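Local coordinates for putative arylalkylamine N-Acetyltransferase 7 (Aedes aegypti, PDB 4FD7), which probably transfers an acetyl group from acetyl-CoA to an amine, as a putative insect arylalkylamine N-acetyltransferase of the GNAT family, at residues S13-S25 with K158-A171. Numbering follows the deposited sequence.
Sequences SVWHRFQAKDLTS and KYRGRGIATEILRA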
loop_
_atom_site.group_PDB
_atom_site.type_symbol
_atom_site.label_atom_id
_atom_site.label_comp_id
_atom_site.label_asym_id
_atom_site.label_seq_id
_atom_site.Cartn_x
_atom_site.Cartn_y
_atom_site.Cartn_z
ATOM N N SER A 13 -14.951 4.148 -10.293
ATOM C CA SER A 13 -14.720 5.552 -10.580
ATOM C C SER A 13 -13.277 5.791 -10.971
ATOM O O SER A 13 -12.367 5.116 -10.475
ATOM C CB SER A 13 -15.038 6.404 -9.359
ATOM O OG SER A 13 -16.424 6.338 -9.072
ATOM N N VAL A 14 -13.064 6.767 -11.842
ATOM C CA VAL A 14 -11.714 7.237 -12.110
ATOM C C VAL A 14 -11.398 8.389 -11.174
ATOM O O VAL A 14 -12.110 9.395 -11.135
ATOM C CB VAL A 14 -11.538 7.682 -13.571
ATOM C CG1 VAL A 14 -10.097 8.176 -13.803
ATOM C CG2 VAL A 14 -11.862 6.518 -14.497
ATOM N N TRP A 15 -10.327 8.253 -10.409
ATOM C CA TRP A 15 -10.026 9.244 -9.383
ATOM C C TRP A 15 -9.008 10.290 -9.788
ATOM O O TRP A 15 -9.053 11.416 -9.295
ATOM C CB TRP A 15 -9.578 8.565 -8.084
ATOM C CG TRP A 15 -10.647 7.662 -7.515
ATOM C CD1 TRP A 15 -10.601 6.304 -7.402
ATOM C CD2 TRP A 15 -11.925 8.061 -7.005
ATOM N NE1 TRP A 15 -11.761 5.834 -6.846
ATOM C CE2 TRP A 15 -12.593 6.890 -6.594
ATOM C CE3 TRP A 15 -12.566 9.294 -6.852
ATOM C CZ2 TRP A 15 -13.881 6.914 -6.047
ATOM C CZ3 TRP A 15 -13.850 9.316 -6.311
ATOM C CH2 TRP A 15 -14.487 8.133 -5.910
ATOM N N HIS A 16 -8.068 9.910 -10.647
ATOM C CA HIS A 16 -6.940 10.779 -10.962
ATOM C C HIS A 16 -6.397 10.484 -12.360
ATOM O O HIS A 16 -6.402 9.338 -12.808
ATOM C CB HIS A 16 -5.852 10.567 -9.908
ATOM C CG HIS A 16 -4.642 11.431 -10.076
ATOM N ND1 HIS A 16 -4.709 12.804 -10.192
ATOM C CD2 HIS A 16 -3.328 11.114 -10.119
ATOM C CE1 HIS A 16 -3.486 13.295 -10.306
ATOM N NE2 HIS A 16 -2.629 12.290 -10.269
ATOM N N ARG A 17 -5.953 11.523 -13.058
ATOM C CA ARG A 17 -5.307 11.348 -14.365
ATOM C C ARG A 17 -4.031 12.172 -14.401
ATOM O O ARG A 17 -3.956 13.238 -13.790
ATOM C CB ARG A 17 -6.233 11.771 -15.514
ATOM C CG ARG A 17 -7.518 10.961 -15.626
ATOM C CD ARG A 17 -8.303 11.374 -16.863
ATOM N NE ARG A 17 -9.671 10.853 -16.899
ATOM C CZ ARG A 17 -10.009 9.678 -17.417
ATOM N NH1 ARG A 17 -9.083 8.878 -17.931
ATOM N NH2 ARG A 17 -11.276 9.291 -17.415
ATOM N N PHE A 18 -3.025 11.687 -15.119
ATOM C CA PHE A 18 -1.757 12.384 -15.159
ATOM C C PHE A 18 -0.973 11.974 -16.394
ATOM O O PHE A 18 -1.235 10.919 -16.988
ATOM C CB PHE A 18 -0.946 12.072 -13.893
ATOM C CG PHE A 18 -0.559 10.625 -13.766
ATOM C CD1 PHE A 18 0.644 10.168 -14.280
ATOM C CD2 PHE A 18 -1.402 9.720 -13.147
ATOM C CE1 PHE A 18 1.001 8.831 -14.175
ATOM C CE2 PHE A 18 -1.049 8.373 -13.036
ATOM C CZ PHE A 18 0.151 7.936 -13.534
ATOM N N GLN A 19 0.002 12.795 -16.769
ATOM C CA GLN A 19 0.889 12.464 -17.873
ATOM C C GLN A 19 2.269 12.023 -17.383
ATOM O O GLN A 19 2.814 12.566 -16.425
ATOM C CB GLN A 19 1.033 13.652 -18.815
ATOM C CG GLN A 19 -0.285 14.111 -19.437
ATOM C CD GLN A 19 -0.133 15.402 -20.214
ATOM O OE1 GLN A 19 -0.073 15.398 -21.451
ATOM N NE2 GLN A 19 -0.052 16.512 -19.498
ATOM N N ALA A 20 2.829 11.038 -18.072
ATOM C CA ALA A 20 4.158 10.539 -17.761
ATOM C C ALA A 20 4.739 9.896 -19.005
ATOM O O ALA A 20 4.049 9.729 -20.013
ATOM C CB ALA A 20 4.096 9.546 -16.623
ATOM N N LYS A 21 6.021 9.560 -18.941
ATOM C CA LYS A 21 6.714 8.990 -20.086
ATOM C C LYS A 21 6.063 7.680 -20.493
ATOM O O LYS A 21 5.670 6.867 -19.644
ATOM C CB LYS A 21 8.194 8.779 -19.752
ATOM C CG LYS A 21 9.131 8.957 -20.935
ATOM C CD LYS A 21 8.913 10.307 -21.592
ATOM C CE LYS A 21 9.323 11.460 -20.685
ATOM N NZ LYS A 21 8.644 12.740 -21.047
ATOM N N ASP A 22 5.929 7.479 -21.797
ATOM C CA ASP A 22 5.355 6.252 -22.315
ATOM C C ASP A 22 6.370 5.117 -22.151
ATOM O O ASP A 22 7.489 5.350 -21.695
ATOM C CB ASP A 22 4.972 6.434 -23.784
ATOM C CG ASP A 22 3.845 5.516 -24.211
ATOM O OD1 ASP A 22 3.131 5.836 -25.191
ATOM O OD2 ASP A 22 3.665 4.471 -23.560
ATOM N N LEU A 23 5.985 3.899 -22.521
ATOM C CA LEU A 23 6.870 2.736 -22.393
ATOM C C LEU A 23 8.244 2.905 -23.036
ATOM O O LEU A 23 9.253 2.538 -22.444
ATOM C CB LEU A 23 6.210 1.488 -22.971
ATOM C CG LEU A 23 5.353 0.644 -22.029
ATOM C CD1 LEU A 23 4.563 -0.380 -22.820
ATOM C CD2 LEU A 23 6.212 -0.039 -20.968
ATOM N N THR A 24 8.275 3.454 -24.245
ATOM C CA THR A 24 9.500 3.481 -25.044
ATOM C C THR A 24 10.146 4.859 -25.217
ATOM O O THR A 24 11.293 5.067 -24.827
ATOM C CB THR A 24 9.253 2.907 -26.455
ATOM O OG1 THR A 24 8.221 3.656 -27.107
ATOM C CG2 THR A 24 8.819 1.442 -26.375
ATOM N N SER A 25 9.398 5.789 -25.801
ATOM C CA SER A 25 9.946 7.035 -26.347
ATOM C C SER A 25 10.271 8.135 -25.345
ATOM O O SER A 25 10.364 7.912 -24.134
ATOM C CB SER A 25 8.944 7.625 -27.329
ATOM O OG SER A 25 7.743 7.938 -26.645
ATOM N N LYS A 158 8.814 -2.184 -15.708
ATOM C CA LYS A 158 9.017 -1.532 -16.998
ATOM C C LYS A 158 8.323 -0.173 -17.084
ATOM O O LYS A 158 8.387 0.503 -18.119
ATOM C CB LYS A 158 8.643 -2.442 -18.170
ATOM C CG LYS A 158 7.160 -2.604 -18.414
ATOM C CD LYS A 158 6.887 -3.914 -19.167
ATOM C CE LYS A 158 5.479 -3.920 -19.728
ATOM N NZ LYS A 158 4.576 -3.161 -18.827
ATOM N N TYR A 159 7.680 0.228 -15.986
ATOM C CA TYR A 159 7.091 1.553 -15.865
ATOM C C TYR A 159 7.693 2.372 -14.734
ATOM O O TYR A 159 7.190 3.460 -14.422
ATOM C CB TYR A 159 5.583 1.451 -15.622
ATOM C CG TYR A 159 4.789 1.177 -16.860
ATOM C CD1 TYR A 159 4.270 -0.083 -17.099
ATOM C CD2 TYR A 159 4.562 2.174 -17.800
ATOM C CE1 TYR A 159 3.532 -0.344 -18.232
ATOM C CE2 TYR A 159 3.834 1.917 -18.947
ATOM C CZ TYR A 159 3.320 0.654 -19.155
ATOM O OH TYR A 159 2.595 0.393 -20.297
ATOM N N ARG A 160 8.748 1.876 -14.097
ATOM C CA ARG A 160 9.294 2.643 -12.984
ATOM C C ARG A 160 10.057 3.885 -13.457
ATOM O O ARG A 160 10.358 4.041 -14.650
ATOM C CB ARG A 160 10.096 1.763 -12.001
ATOM C CG ARG A 160 9.222 1.119 -10.891
ATOM C CD ARG A 160 9.969 0.054 -10.107
ATOM N NE ARG A 160 9.166 -1.146 -9.861
ATOM C CZ ARG A 160 9.677 -2.311 -9.466
ATOM N NH1 ARG A 160 10.988 -2.424 -9.280
ATOM N NH2 ARG A 160 8.891 -3.365 -9.260
ATOM N N GLY A 161 10.300 4.801 -12.526
ATOM C CA GLY A 161 11.001 6.034 -12.826
ATOM C C GLY A 161 10.107 7.085 -13.459
ATOM O O GLY A 161 10.591 8.101 -13.957
ATOM N N ARG A 162 8.801 6.839 -13.436
ATOM C CA ARG A 162 7.844 7.695 -14.126
ATOM C C ARG A 162 6.927 8.437 -13.161
ATOM O O ARG A 162 6.044 9.192 -13.583
ATOM C CB ARG A 162 7.025 6.858 -15.116
ATOM C CG ARG A 162 7.805 6.534 -16.388
ATOM C CD ARG A 162 7.183 5.407 -17.169
ATOM N NE ARG A 162 7.888 5.121 -18.421
ATOM C CZ ARG A 162 8.908 4.272 -18.537
ATOM N NH1 ARG A 162 9.482 4.073 -19.714
ATOM N NH2 ARG A 162 9.369 3.625 -17.478
ATOM N N GLY A 163 7.136 8.224 -11.865
ATOM C CA GLY A 163 6.321 8.895 -10.867
ATOM C C GLY A 163 4.990 8.222 -10.628
ATOM O O GLY A 163 4.119 8.807 -9.971
ATOM N N ILE A 164 4.836 6.996 -11.133
ATOM C CA ILE A 164 3.557 6.281 -11.044
ATOM C C ILE A 164 3.130 6.003 -9.590
ATOM O O ILE A 164 1.951 6.166 -9.248
ATOM C CB ILE A 164 3.532 5.012 -11.952
ATOM C CG1 ILE A 164 3.172 5.405 -13.392
ATOM C CG2 ILE A 164 2.539 3.968 -11.431
ATOM C CD1 ILE A 164 3.975 4.695 -14.461
ATOM N N ALA A 165 4.086 5.649 -8.731
ATOM C CA ALA A 165 3.766 5.382 -7.323
ATOM C C ALA A 165 3.200 6.631 -6.644
ATOM O O ALA A 165 2.178 6.582 -5.931
ATOM C CB ALA A 165 4.997 4.880 -6.574
ATOM N N THR A 166 3.881 7.751 -6.865
ATOM C CA THR A 166 3.420 9.031 -6.367
ATOM C C THR A 166 1.975 9.286 -6.789
ATOM O O THR A 166 1.125 9.579 -5.955
ATOM C CB THR A 166 4.292 10.170 -6.901
ATOM O OG1 THR A 166 5.644 9.984 -6.463
ATOM C CG2 THR A 166 3.771 11.523 -6.423
ATOM N N GLU A 167 1.699 9.195 -8.084
ATOM C CA GLU A 167 0.340 9.489 -8.551
ATOM C C GLU A 167 -0.739 8.523 -8.040
ATOM O O GLU A 167 -1.897 8.935 -7.808
ATOM C CB GLU A 167 0.305 9.629 -10.082
ATOM C CG GLU A 167 1.255 10.691 -10.649
ATOM C CD GLU A 167 1.153 12.057 -9.962
ATOM O OE1 GLU A 167 0.040 12.529 -9.661
ATOM O OE2 GLU A 167 2.204 12.684 -9.724
ATOM N N ILE A 168 -0.365 7.257 -7.834
ATOM C CA ILE A 168 -1.307 6.285 -7.285
ATOM C C ILE A 168 -1.647 6.692 -5.843
ATOM O O ILE A 168 -2.809 6.625 -5.429
ATOM C CB ILE A 168 -0.748 4.837 -7.329
ATOM C CG1 ILE A 168 -0.823 4.302 -8.751
ATOM C CG2 ILE A 168 -1.507 3.924 -6.397
ATOM C CD1 ILE A 168 0.002 3.065 -8.973
ATOM N N LEU A 169 -0.639 7.123 -5.084
ATOM C CA LEU A 169 -0.916 7.653 -3.750
ATOM C C LEU A 169 -1.732 8.936 -3.800
ATOM O O LEU A 169 -2.530 9.203 -2.907
ATOM C CB LEU A 169 0.368 7.955 -2.998
ATOM C CG LEU A 169 1.227 6.753 -2.625
ATOM C CD1 LEU A 169 2.532 7.228 -2.064
ATOM C CD2 LEU A 169 0.489 5.874 -1.609
ATOM N N ARG A 170 -1.492 9.769 -4.808
ATOM C CA ARG A 170 -2.173 11.048 -4.850
ATOM C C ARG A 170 -3.660 10.816 -5.047
ATOM O O ARG A 170 -4.494 11.581 -4.543
ATOM C CB ARG A 170 -1.602 11.978 -5.944
ATOM C CG ARG A 170 -1.976 13.436 -5.695
ATOM C CD ARG A 170 -1.686 14.314 -6.917
ATOM N NE ARG A 170 -0.301 14.157 -7.347
ATOM C CZ ARG A 170 0.725 14.815 -6.810
ATOM N NH1 ARG A 170 0.520 15.677 -5.820
ATOM N NH2 ARG A 170 1.955 14.612 -7.263
ATOM N N ALA A 171 -3.993 9.743 -5.760
ATOM C CA ALA A 171 -5.406 9.357 -5.938
ATOM C C ALA A 171 -6.203 9.082 -4.649
ATOM O O ALA A 171 -7.431 8.970 -4.691
ATOM C CB ALA A 171 -5.520 8.168 -6.885
#
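A chi1 of -178° swings the H16 imidazole away from its own backbone N and out to E167, whose chain bends at chi2 (-50°), so that CB and CG lie over the F18 ring and the carboxylate comes to NE2 of H16. E167 OE1 accepts from H16 NE2 at 2.7 Å through its anti lone pair, a little out of the imidazole plane. R170 holds the same carboxylate side-on from the syn side, NE to OE1 at 2.8 Å and NH2 to OE2. Two donors on OE1 fix the rotation of the carboxylate and would be expected to favour its ionised form. E167 CG makes a CH-pi contact over the F18 face, 3.6 Å from the centroid, while I164 CG1 meets the ring edge.

Here the GNAT fold lays helix 164-170 against the outermost strand 14-21 of its antiparallel sheet, roughly antiparallel, their directions 148° apart. Residues 160-165 match the R-x-x-G-x-A signature that in GNAT enzymes cradles the CoA pyrophosphate, probably so here. A classic beta bulge at W15 and H16 sets both CB atoms against A171, while the W15 indole leads away to D35.

At the strand's end and the following turn, the extended R162 presents its guanidinium edge to backbone carbonyls: NH1 donates to D22 O at 3.1 Å, and NE bonds weakly to K21 O and D22 O. L23 CD2 lies over the Y159 ring, 3.8 Å from its centroid.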